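Local coordinates for protein titin (Homo sapiens, PDB 5JDD) that probably acts as an elastic scaffold in the sarcomere of muscle, here as three immunoglobulin domains in tandem from its I-band region, at residues V119-I130 with E155-C164; I206-I217 with G242-G252. All coordinates share one frame; numbering follows the deposited sequence. Where two conformers were deposited one is given.

Contact 1. Residues V119-I130 with E155-C164; sequences VPSMWLKNGVEI and EDSAEYTFVC
Lys125 NZ donates to Glu155 O at 2.9 Å, from above the carbonyl plane, and to water 2, which donates to Asp156 OD1 and Tyr160 OH; Asp156 OD2 is salt-bridged to Lys135. The lysine chain is extended throughout (chi1 174°) and runs alongside the tyrosine, its CE 3.7 Å from Tyr160 OH. That hydroxyl donates to Asp156 O at 2.7 Å, in the carbonyl plane and on a lone pair, the tyrosine corner of immunoglobulin domains. At the type I' turn Glu159 is held twice, its O by Asn126 N at 2.8 Å and its N by Asn126 OD1 at 3.0 Å. The pairs Trp123–Phe162, Leu124–Thr161 and Lys125–Tyr160 set an antiparallel register. Phe162 meets Trp123 edge-to-face, planes at 69°, with CD2 3.4 Å from Trp123 CE2, while Phe162 CB sits over the six-membered ring. Beyond the last bridge, Met122 CG and Val163 CB touch at 3.7 Å, their side chains side by side. Strand 158-164 lies between 123-125 and 167-176, and the Trp123, Tyr160 and Phe162 side chains turn inward onto the second sheet, against Leu147, Ile149 and Cys112 of strands 144-149 and 108-114.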
loop_
_atom_site.group_PDB
_atom_site.type_symbol
_atom_site.label_atom_id
_atom_site.label_comp_id
_atom_site.label_asym_id
_atom_site.label_seq_id
_atom_site.Cartn_x
_atom_site.Cartn_y
_atom_site.Cartn_z
ATOM N N VAL A 119 11.579 -1.970 4.569
ATOM C CA VAL A 119 10.488 -1.829 5.526
ATOM C C VAL A 119 9.420 -2.837 5.128
ATOM O O VAL A 119 9.012 -2.872 3.972
ATOM C CB VAL A 119 9.884 -0.410 5.503
ATOM C CG1 VAL A 119 8.621 -0.345 6.355
ATOM C CG2 VAL A 119 10.908 0.602 5.993
ATOM N N PRO A 120 8.983 -3.687 6.071
ATOM C CA PRO A 120 7.964 -4.673 5.686
ATOM C C PRO A 120 6.622 -4.030 5.360
ATOM O O PRO A 120 6.253 -2.996 5.918
ATOM C CB PRO A 120 7.833 -5.563 6.925
ATOM C CG PRO A 120 8.339 -4.732 8.058
ATOM C CD PRO A 120 9.363 -3.792 7.491
ATOM N N SER A 121 5.904 -4.637 4.426
ATOM C CA SER A 121 4.549 -4.196 4.121
ATOM C C SER A 121 3.626 -4.376 5.315
ATOM O O SER A 121 3.547 -5.462 5.886
ATOM C CB SER A 121 3.981 -5.022 2.977
ATOM O OG SER A 121 4.733 -4.838 1.803
ATOM N N MET A 122 2.897 -3.324 5.666
ATOM C CA MET A 122 1.859 -3.448 6.686
ATOM C C MET A 122 0.700 -2.529 6.363
ATOM O O MET A 122 0.777 -1.321 6.579
ATOM C CB MET A 122 2.405 -3.126 8.079
ATOM C CG MET A 122 1.363 -3.316 9.198
ATOM S SD MET A 122 0.657 -4.984 9.285
ATOM C CE MET A 122 2.097 -5.955 9.704
ATOM N N TRP A 123 -0.374 -3.120 5.846
ATOM C CA TRP A 123 -1.552 -2.379 5.418
ATOM C C TRP A 123 -2.761 -2.758 6.251
ATOM O O TRP A 123 -3.022 -3.940 6.478
ATOM C CB TRP A 123 -1.851 -2.699 3.953
ATOM C CG TRP A 123 -0.836 -2.159 2.988
ATOM C CD1 TRP A 123 0.267 -2.804 2.499
ATOM C CD2 TRP A 123 -0.836 -0.855 2.405
ATOM N NE1 TRP A 123 0.952 -1.973 1.638
ATOM C CE2 TRP A 123 0.293 -0.774 1.552
ATOM C CE3 TRP A 123 -1.688 0.246 2.506
ATOM C CZ2 TRP A 123 0.594 0.376 0.811
ATOM C CZ3 TRP A 123 -1.396 1.385 1.765
ATOM C CH2 TRP A 123 -0.260 1.442 0.932
ATOM N N LEU A 124 -3.519 -1.752 6.680
ATOM C CA LEU A 124 -4.740 -1.983 7.443
ATOM C C LEU A 124 -5.938 -1.426 6.694
ATOM O O LEU A 124 -5.817 -0.438 5.964
ATOM C CB LEU A 124 -4.678 -1.294 8.812
ATOM C CG LEU A 124 -3.366 -1.299 9.587
ATOM C CD1 LEU A 124 -3.539 -0.527 10.901
ATOM C CD2 LEU A 124 -2.914 -2.727 9.863
ATOM N N LYS A 125 -7.086 -2.064 6.886
ATOM C CA LYS A 125 -8.370 -1.529 6.447
ATOM C C LYS A 125 -9.186 -1.320 7.717
ATOM O O LYS A 125 -9.478 -2.280 8.431
ATOM C CB LYS A 125 -9.099 -2.517 5.530
ATOM C CG LYS A 125 -10.521 -2.072 5.149
ATOM C CD LYS A 125 -11.236 -3.146 4.352
ATOM C CE LYS A 125 -12.637 -2.670 3.963
ATOM N NZ LYS A 125 -13.430 -3.726 3.266
ATOM N N ASN A 126 -9.553 -0.077 8.003
ATOM C CA ASN A 126 -10.260 0.245 9.245
ATOM C C ASN A 126 -9.610 -0.391 10.476
ATOM O O ASN A 126 -10.296 -0.912 11.358
ATOM C CB ASN A 126 -11.748 -0.138 9.145
ATOM C CG ASN A 126 -12.485 0.632 8.057
ATOM O OD1 ASN A 126 -12.123 1.761 7.721
ATOM N ND2 ASN A 126 -13.538 0.029 7.520
ATOM N N GLY A 127 -8.279 -0.371 10.509
ATOM C CA GLY A 127 -7.546 -0.783 11.692
ATOM C C GLY A 127 -7.278 -2.268 11.789
ATOM O O GLY A 127 -6.699 -2.732 12.770
ATOM N N VAL A 128 -7.682 -3.013 10.767
ATOM C CA VAL A 128 -7.533 -4.461 10.724
ATOM C C VAL A 128 -6.558 -4.830 9.602
ATOM O O VAL A 128 -6.625 -4.262 8.509
ATOM C CB VAL A 128 -8.894 -5.132 10.457
ATOM C CG1 VAL A 128 -8.712 -6.611 10.154
ATOM C CG2 VAL A 128 -9.852 -4.910 11.629
ATOM N N GLU A 129 -5.645 -5.763 9.864
ATOM C CA GLU A 129 -4.623 -6.117 8.871
ATOM C C GLU A 129 -5.219 -6.796 7.641
ATOM O O GLU A 129 -6.059 -7.699 7.766
ATOM C CB GLU A 129 -3.530 -7.009 9.482
ATOM C CG GLU A 129 -2.623 -6.286 10.470
ATOM C CD GLU A 129 -1.615 -7.199 11.149
ATOM O OE1 GLU A 129 -0.886 -7.932 10.448
ATOM O OE2 GLU A 129 -1.555 -7.177 12.397
ATOM N N ILE A 130 -4.755 -6.355 6.470
ATOM C CA ILE A 130 -5.140 -6.909 5.169
ATOM C C ILE A 130 -4.142 -7.995 4.740
ATOM O O ILE A 130 -2.929 -7.819 4.881
ATOM C CB ILE A 130 -5.107 -5.795 4.084
ATOM C CG1 ILE A 130 -5.975 -4.604 4.493
ATOM C CG2 ILE A 130 -5.538 -6.337 2.731
ATOM C CD1 ILE A 130 -5.894 -3.421 3.532
ATOM N N GLU A 155 -18.365 -2.144 -0.360
ATOM C CA GLU A 155 -17.725 -2.677 0.833
ATOM C C GLU A 155 -16.264 -2.272 0.965
ATOM O O GLU A 155 -15.710 -2.335 2.057
ATOM C CB GLU A 155 -17.825 -4.205 0.844
ATOM C CG GLU A 155 -19.225 -4.771 1.078
ATOM C CD GLU A 155 -20.079 -4.837 -0.179
ATOM O OE1 GLU A 155 -19.586 -4.515 -1.286
ATOM O OE2 GLU A 155 -21.261 -5.222 -0.063
ATOM N N ASP A 156 -15.636 -1.879 -0.137
ATOM C CA ASP A 156 -14.225 -1.491 -0.092
ATOM C C ASP A 156 -14.030 -0.050 0.367
ATOM O O ASP A 156 -12.913 0.354 0.679
ATOM C CB ASP A 156 -13.551 -1.699 -1.456
ATOM C CG ASP A 156 -13.567 -3.147 -1.902
ATOM O OD1 ASP A 156 -13.291 -4.040 -1.067
ATOM O OD2 ASP A 156 -13.873 -3.403 -3.088
ATOM N N SER A 157 -15.101 0.734 0.399
ATOM C CA SER A 157 -15.003 2.096 0.919
ATOM C C SER A 157 -14.630 2.022 2.398
ATOM O O SER A 157 -15.354 1.424 3.200
ATOM C CB SER A 157 -16.324 2.852 0.752
ATOM O OG SER A 157 -16.711 2.911 -0.614
ATOM N N ALA A 158 -13.498 2.627 2.744
ATOM C CA ALA A 158 -12.912 2.477 4.068
ATOM C C ALA A 158 -11.701 3.372 4.199
ATOM O O ALA A 158 -11.290 4.038 3.240
ATOM C CB ALA A 158 -12.491 1.024 4.290
ATOM N N GLU A 159 -11.122 3.371 5.396
ATOM C CA GLU A 159 -9.865 4.051 5.630
ATOM C C GLU A 159 -8.750 3.028 5.582
ATOM O O GLU A 159 -8.795 2.024 6.292
ATOM C CB GLU A 159 -9.857 4.752 6.982
ATOM C CG GLU A 159 -8.530 5.436 7.269
ATOM C CD GLU A 159 -8.594 6.328 8.484
ATOM O OE1 GLU A 159 -8.886 5.809 9.582
ATOM O OE2 GLU A 159 -8.355 7.547 8.338
ATOM N N TYR A 160 -7.749 3.286 4.745
ATOM C CA TYR A 160 -6.612 2.387 4.581
ATOM C C TYR A 160 -5.370 3.017 5.173
ATOM O O TYR A 160 -5.136 4.213 5.021
ATOM C CB TYR A 160 -6.424 2.042 3.098
ATOM C CG TYR A 160 -7.561 1.205 2.569
ATOM C CD1 TYR A 160 -7.496 -0.182 2.596
ATOM C CD2 TYR A 160 -8.709 1.797 2.061
ATOM C CE1 TYR A 160 -8.544 -0.958 2.131
ATOM C CE2 TYR A 160 -9.766 1.029 1.585
ATOM C CZ TYR A 160 -9.672 -0.346 1.633
ATOM O OH TYR A 160 -10.700 -1.120 1.172
ATOM N N THR A 161 -4.567 2.203 5.845
ATOM C CA THR A 161 -3.421 2.711 6.579
ATOM C C THR A 161 -2.181 1.905 6.229
ATOM O O THR A 161 -2.252 0.687 6.126
ATOM C CB THR A 161 -3.664 2.560 8.098
ATOM O OG1 THR A 161 -4.826 3.309 8.482
ATOM C CG2 THR A 161 -2.462 3.041 8.903
ATOM N N PHE A 162 -1.052 2.590 6.035
ATOM C CA PHE A 162 0.245 1.926 5.990
ATOM C C PHE A 162 0.997 2.213 7.284
ATOM O O PHE A 162 1.109 3.367 7.700
ATOM C CB PHE A 162 1.091 2.399 4.802
ATOM C CG PHE A 162 2.359 1.613 4.645
ATOM C CD1 PHE A 162 3.541 2.048 5.221
ATOM C CD2 PHE A 162 2.350 0.396 3.990
ATOM C CE1 PHE A 162 4.710 1.304 5.108
ATOM C CE2 PHE A 162 3.508 -0.356 3.870
ATOM C CZ PHE A 162 4.704 0.095 4.431
ATOM N N VAL A 163 1.492 1.158 7.934
ATOM C CA VAL A 163 2.282 1.300 9.158
ATOM C C VAL A 163 3.769 1.193 8.849
ATOM O O VAL A 163 4.225 0.211 8.260
ATOM C CB VAL A 163 1.908 0.236 10.199
ATOM C CG1 VAL A 163 2.709 0.445 11.483
ATOM C CG2 VAL A 163 0.409 0.285 10.494
ATOM N N CYS A 164 4.515 2.213 9.264
ATOM C CA CYS A 164 5.942 2.301 8.994
ATOM C C CYS A 164 6.670 2.563 10.305
ATOM O O CYS A 164 6.751 3.712 10.768
ATOM C CB CYS A 164 6.177 3.451 8.014
ATOM S SG CYS A 164 7.887 3.823 7.628
HETATM O O HOH W 1 5.789 -1.891 8.351
HETATM O O HOH W 2 -11.627 -3.775 0.974
HETATM O O HOH W 3 -15.736 1.344 5.972
HETATM O O HOH W 4 -7.063 1.753 8.633
#

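Contact 2. Residues I206-I217 with G242-G252; sequences ISYKWLKNGVEI and GDAADYTFVAG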
loop_
_atom_site.group_PDB
_atom_site.type_symbol
_atom_site.label_atom_id
_atom_site.label_comp_id
_atom_site.label_asym_id
_atom_site.label_seq_id
_atom_site.Cartn_x
_atom_site.Cartn_y
_atom_site.Cartn_z
ATOM N N ILE A 206 -15.672 0.168 -16.889
ATOM C CA ILE A 206 -16.403 -0.625 -15.916
ATOM C C ILE A 206 -16.650 -2.041 -16.428
ATOM O O ILE A 206 -16.568 -2.301 -17.632
ATOM C CB ILE A 206 -17.695 0.085 -15.479
ATOM C CG1 ILE A 206 -18.519 0.509 -16.691
ATOM C CG2 ILE A 206 -17.339 1.334 -14.691
ATOM C CD1 ILE A 206 -19.491 -0.526 -17.180
ATOM N N SER A 207 -16.903 -2.960 -15.506
ATOM C CA SER A 207 -17.246 -4.325 -15.868
ATOM C C SER A 207 -18.757 -4.465 -15.947
ATOM O O SER A 207 -19.503 -3.790 -15.225
ATOM C CB SER A 207 -16.678 -5.317 -14.856
ATOM O OG SER A 207 -15.261 -5.306 -14.895
ATOM N N TYR A 208 -19.214 -5.347 -16.820
ATOM C CA TYR A 208 -20.641 -5.501 -17.042
ATOM C C TYR A 208 -20.977 -6.914 -17.488
ATOM O O TYR A 208 -20.095 -7.702 -17.840
ATOM C CB TYR A 208 -21.105 -4.524 -18.131
ATOM C CG TYR A 208 -20.552 -4.871 -19.501
ATOM C CD1 TYR A 208 -21.253 -5.716 -20.353
ATOM C CD2 TYR A 208 -19.320 -4.372 -19.932
ATOM C CE1 TYR A 208 -20.751 -6.055 -21.593
ATOM C CE2 TYR A 208 -18.814 -4.705 -21.187
ATOM C CZ TYR A 208 -19.541 -5.546 -22.008
ATOM O OH TYR A 208 -19.087 -5.916 -23.261
ATOM N N LYS A 209 -22.272 -7.210 -17.505
ATOM C CA LYS A 209 -22.772 -8.413 -18.160
ATOM C C LYS A 209 -24.169 -8.147 -18.698
ATOM O O LYS A 209 -24.826 -7.160 -18.337
ATOM C CB LYS A 209 -22.794 -9.604 -17.205
ATOM C CG LYS A 209 -23.758 -9.438 -16.066
ATOM C CD LYS A 209 -23.525 -10.496 -14.993
ATOM C CE LYS A 209 -24.400 -10.211 -13.781
ATOM N NZ LYS A 209 -24.159 -11.186 -12.677
ATOM N N TRP A 210 -24.613 -9.023 -19.580
ATOM C CA TRP A 210 -25.966 -8.960 -20.106
ATOM C C TRP A 210 -26.707 -10.224 -19.741
ATOM O O TRP A 210 -26.120 -11.318 -19.746
ATOM C CB TRP A 210 -25.935 -8.848 -21.627
ATOM C CG TRP A 210 -25.377 -7.553 -22.161
ATOM C CD1 TRP A 210 -24.055 -7.235 -22.340
ATOM C CD2 TRP A 210 -26.127 -6.419 -22.616
ATOM N NE1 TRP A 210 -23.943 -5.965 -22.871
ATOM C CE2 TRP A 210 -25.201 -5.451 -23.057
ATOM C CE3 TRP A 210 -27.497 -6.130 -22.699
ATOM C CZ2 TRP A 210 -25.598 -4.204 -23.567
ATOM C CZ3 TRP A 210 -27.892 -4.889 -23.211
ATOM C CH2 TRP A 210 -26.943 -3.949 -23.643
ATOM N N LEU A 211 -27.989 -10.079 -19.420
ATOM C CA LEU A 211 -28.834 -11.220 -19.092
ATOM C C LEU A 211 -29.977 -11.325 -20.074
ATOM O O LEU A 211 -30.510 -10.306 -20.546
ATOM C CB LEU A 211 -29.439 -11.059 -17.693
ATOM C CG LEU A 211 -28.520 -10.597 -16.555
ATOM C CD1 LEU A 211 -29.311 -10.443 -15.251
ATOM C CD2 LEU A 211 -27.357 -11.563 -16.362
ATOM N N LYS A 212 -30.372 -12.564 -20.354
ATOM C CA LYS A 212 -31.577 -12.873 -21.119
ATOM C C LYS A 212 -32.504 -13.611 -20.166
ATOM O O LYS A 212 -32.172 -14.704 -19.700
ATOM C CB LYS A 212 -31.234 -13.746 -22.327
ATOM C CG LYS A 212 -32.455 -14.198 -23.139
ATOM C CD LYS A 212 -32.043 -15.165 -24.223
ATOM C CE LYS A 212 -33.236 -15.574 -25.080
ATOM N NZ LYS A 212 -32.762 -16.558 -26.108
ATOM N N ASN A 213 -33.646 -13.005 -19.859
ATOM C CA ASN A 213 -34.529 -13.521 -18.810
ATOM C C ASN A 213 -33.763 -13.912 -17.541
ATOM O O ASN A 213 -33.987 -14.979 -16.970
ATOM C CB ASN A 213 -35.377 -14.688 -19.331
ATOM C CG ASN A 213 -36.268 -14.289 -20.478
ATOM O OD1 ASN A 213 -36.727 -13.149 -20.549
ATOM N ND2 ASN A 213 -36.524 -15.229 -21.385
ATOM N N GLY A 214 -32.835 -13.053 -17.128
ATOM C CA GLY A 214 -32.101 -13.265 -15.893
ATOM C C GLY A 214 -30.883 -14.175 -15.982
ATOM O O GLY A 214 -30.165 -14.349 -14.993
ATOM N N VAL A 215 -30.639 -14.749 -17.160
ATOM C CA VAL A 215 -29.522 -15.679 -17.363
ATOM C C VAL A 215 -28.391 -15.013 -18.147
ATOM O O VAL A 215 -28.631 -14.428 -19.208
ATOM C CB VAL A 215 -30.002 -16.922 -18.126
ATOM C CG1 VAL A 215 -28.845 -17.882 -18.374
ATOM C CG2 VAL A 215 -31.107 -17.618 -17.349
ATOM N N GLU A 216 -27.158 -15.110 -17.650
ATOM C CA GLU A 216 -26.036 -14.449 -18.313
ATOM C C GLU A 216 -25.807 -14.986 -19.735
ATOM O O GLU A 216 -25.738 -16.202 -19.960
ATOM C CB GLU A 216 -24.736 -14.545 -17.493
ATOM C CG GLU A 216 -23.562 -13.799 -18.153
ATOM C CD GLU A 216 -22.257 -13.876 -17.372
ATOM O OE1 GLU A 216 -21.185 -13.749 -18.003
ATOM O OE2 GLU A 216 -22.300 -14.046 -16.137
ATOM N N ILE A 217 -25.706 -14.055 -20.679
ATOM C CA ILE A 217 -25.514 -14.353 -22.096
ATOM C C ILE A 217 -24.043 -14.608 -22.427
ATOM O O ILE A 217 -23.157 -13.843 -22.035
ATOM C CB ILE A 217 -26.039 -13.186 -22.971
ATOM C CG1 ILE A 217 -27.529 -12.950 -22.703
ATOM C CG2 ILE A 217 -25.771 -13.436 -24.467
ATOM C CD1 ILE A 217 -28.082 -11.688 -23.355
ATOM N N GLY A 242 -37.268 -17.449 -30.401
ATOM C CA GLY A 242 -36.483 -17.807 -29.236
ATOM C C GLY A 242 -35.743 -16.628 -28.636
ATOM O O GLY A 242 -35.414 -16.627 -27.451
ATOM N N ASP A 243 -35.483 -15.614 -29.458
ATOM C CA ASP A 243 -34.788 -14.418 -28.983
ATOM C C ASP A 243 -35.711 -13.411 -28.312
ATOM O O ASP A 243 -35.239 -12.502 -27.615
ATOM C CB ASP A 243 -34.064 -13.733 -30.145
ATOM C CG ASP A 243 -32.995 -14.611 -30.758
ATOM O OD1 ASP A 243 -32.057 -15.006 -30.030
ATOM O OD2 ASP A 243 -33.091 -14.922 -31.964
ATOM N N ALA A 244 -37.014 -13.540 -28.541
ATOM C CA ALA A 244 -37.967 -12.647 -27.886
ATOM C C ALA A 244 -37.961 -12.907 -26.380
ATOM O O ALA A 244 -38.309 -13.993 -25.915
ATOM C CB ALA A 244 -39.355 -12.807 -28.479
ATOM N N ALA A 245 -37.536 -11.898 -25.630
ATOM C CA ALA A 245 -37.200 -12.068 -24.223
ATOM C C ALA A 245 -36.949 -10.712 -23.603
ATOM O O ALA A 245 -36.928 -9.691 -24.300
ATOM C CB ALA A 245 -35.939 -12.934 -24.096
ATOM N N ASP A 246 -36.733 -10.705 -22.294
ATOM C CA ASP A 246 -36.340 -9.487 -21.605
ATOM C C ASP A 246 -34.829 -9.492 -21.430
ATOM O O ASP A 246 -34.249 -10.484 -20.969
ATOM C CB ASP A 246 -36.999 -9.388 -20.230
ATOM C CG ASP A 246 -38.500 -9.302 -20.300
ATOM O OD1 ASP A 246 -39.033 -8.844 -21.334
ATOM O OD2 ASP A 246 -39.147 -9.705 -19.310
ATOM N N TYR A 247 -34.194 -8.382 -21.787
ATOM C CA TYR A 247 -32.748 -8.278 -21.705
ATOM C C TYR A 247 -32.352 -7.257 -20.664
ATOM O O TYR A 247 -32.977 -6.193 -20.562
ATOM C CB TYR A 247 -32.177 -7.922 -23.081
ATOM C CG TYR A 247 -32.334 -9.059 -24.050
ATOM C CD1 TYR A 247 -33.519 -9.247 -24.760
ATOM C CD2 TYR A 247 -31.316 -9.983 -24.218
ATOM C CE1 TYR A 247 -33.672 -10.327 -25.632
ATOM C CE2 TYR A 247 -31.451 -11.049 -25.109
ATOM C CZ TYR A 247 -32.637 -11.219 -25.799
ATOM O OH TYR A 247 -32.781 -12.284 -26.660
ATOM N N THR A 248 -31.321 -7.588 -19.882
ATOM C CA THR A 248 -30.877 -6.717 -18.805
ATOM C C THR A 248 -29.382 -6.456 -18.919
ATOM O O THR A 248 -28.580 -7.383 -19.052
ATOM C CB THR A 248 -31.156 -7.334 -17.422
ATOM O OG1 THR A 248 -32.557 -7.622 -17.297
ATOM C CG2 THR A 248 -30.738 -6.379 -16.306
ATOM N N PHE A 249 -29.014 -5.182 -18.874
ATOM C CA PHE A 249 -27.622 -4.798 -18.749
ATOM C C PHE A 249 -27.349 -4.601 -17.270
ATOM O O PHE A 249 -28.135 -3.934 -16.579
ATOM C CB PHE A 249 -27.371 -3.502 -19.522
ATOM C CG PHE A 249 -26.016 -2.905 -19.281
ATOM C CD1 PHE A 249 -24.914 -3.327 -20.014
ATOM C CD2 PHE A 249 -25.853 -1.901 -18.340
ATOM C CE1 PHE A 249 -23.659 -2.756 -19.801
ATOM C CE2 PHE A 249 -24.603 -1.337 -18.113
ATOM C CZ PHE A 249 -23.503 -1.764 -18.851
ATOM N N VAL A 250 -26.251 -5.180 -16.785
ATOM C CA VAL A 250 -25.870 -5.071 -15.381
ATOM C C VAL A 250 -24.444 -4.567 -15.246
ATOM O O VAL A 250 -23.531 -5.139 -15.824
ATOM C CB VAL A 250 -25.933 -6.434 -14.672
ATOM C CG1 VAL A 250 -25.508 -6.299 -13.208
ATOM C CG2 VAL A 250 -27.322 -7.037 -14.777
ATOM N N ALA A 251 -24.245 -3.503 -14.474
ATOM C CA ALA A 251 -22.896 -3.029 -14.181
ATOM C C ALA A 251 -22.854 -2.520 -12.760
ATOM O O ALA A 251 -23.529 -1.539 -12.441
ATOM C CB ALA A 251 -22.490 -1.923 -15.138
ATOM N N GLY A 252 -22.067 -3.182 -11.919
ATOM C CA GLY A 252 -22.057 -2.873 -10.500
ATOM C C GLY A 252 -23.454 -3.055 -9.940
ATOM O O GLY A 252 -24.080 -4.101 -10.144
HETATM O O HOH W 5 -20.402 -5.480 -12.925
HETATM O O HOH W 6 -31.336 -14.337 -27.567
HETATM O O HOH W 7 -38.632 -15.149 -23.503
HETATM O O HOH W 8 -33.295 -10.237 -18.167
#
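Ile206 opens the contact with its CD1 3.9 Å from Ala251 CB, and the same side chain rests on Thr105 and Ile178 beyond the two segments. Ser207 follows with a water link, its O and Gly252 N both bonded to water 5. Tyr208 CB lies 3.5 Å from Phe249 CE1; with CG between the backbone N and the carbonyl carbon (chi1 68°), the tyrosine ring lies nearly parallel to that of Phe249 but slid apart, with little overlap, and His232 meets it from the second sheet. Lys209 pairs with Val250 through two backbone bonds, Lys209 N to Val250 O and Val250 N to Lys209 O, each 2.9 Å, its aliphatic chain lying alongside the valine. On the other face Trp210 receives the edge of Phe249, planes at 68°, with Phe249 CD1 3.7 Å from Trp210 CE2; together with Tyr208 they form an aromatic cluster. This tryptophan on strand 209-212, packed on Leu234, is the core tryptophan of the immunoglobulin fold, and the paired strand 245-251 carries the fold's tyrosine corner: Tyr247 OH donates to Asp243 O at 2.6 Å. Leu211 exchanges backbone bonds with Thr248 and reaches Val250 CG2 with its CD1. Lys212, fully extended, runs alongside Tyr247 so that NZ meets Gly242 O at 3.0 Å, above the carbonyl plane, while water 6 joins NZ, Asp243 OD1 and Tyr247 OH; Asp243 OD2 takes a bond from His240 N and a salt bridge from Lys222. Asn213, in the type I' turn, clasps Asp246 by N to O and by OD1 to N, the latter at 3.0 Å; its ND2 contacts Ala245 CB and binds water 7, which donates to Ala244 O. Past the turn, Ile217 CD1 approaches the Tyr247 ring at its edge, near the ring plane.

In the fold
Contacts 1 and 2 join equivalent strand pairs in two successive immunoglobulin domains, their centres 36 Å apart and their nearest atoms about 10 Å apart. In each, the aromatic face is buried against the domain's second sheet, whereas the Asn-Gly pair at the tip of each turn is exposed and the opposite face is largely part-exposed. The paired strands run at 158° and 160° and the segments bury 772 and 781 Å², consistent with equivalent places in the two domains. The chemistry parts far from the turn: contact 1 has three bridges and a water donating to two carbonyls, while contact 2 has a fourth bridge, an added tyrosine, and a Ser207 N bond to Thr105 of the preceding domain.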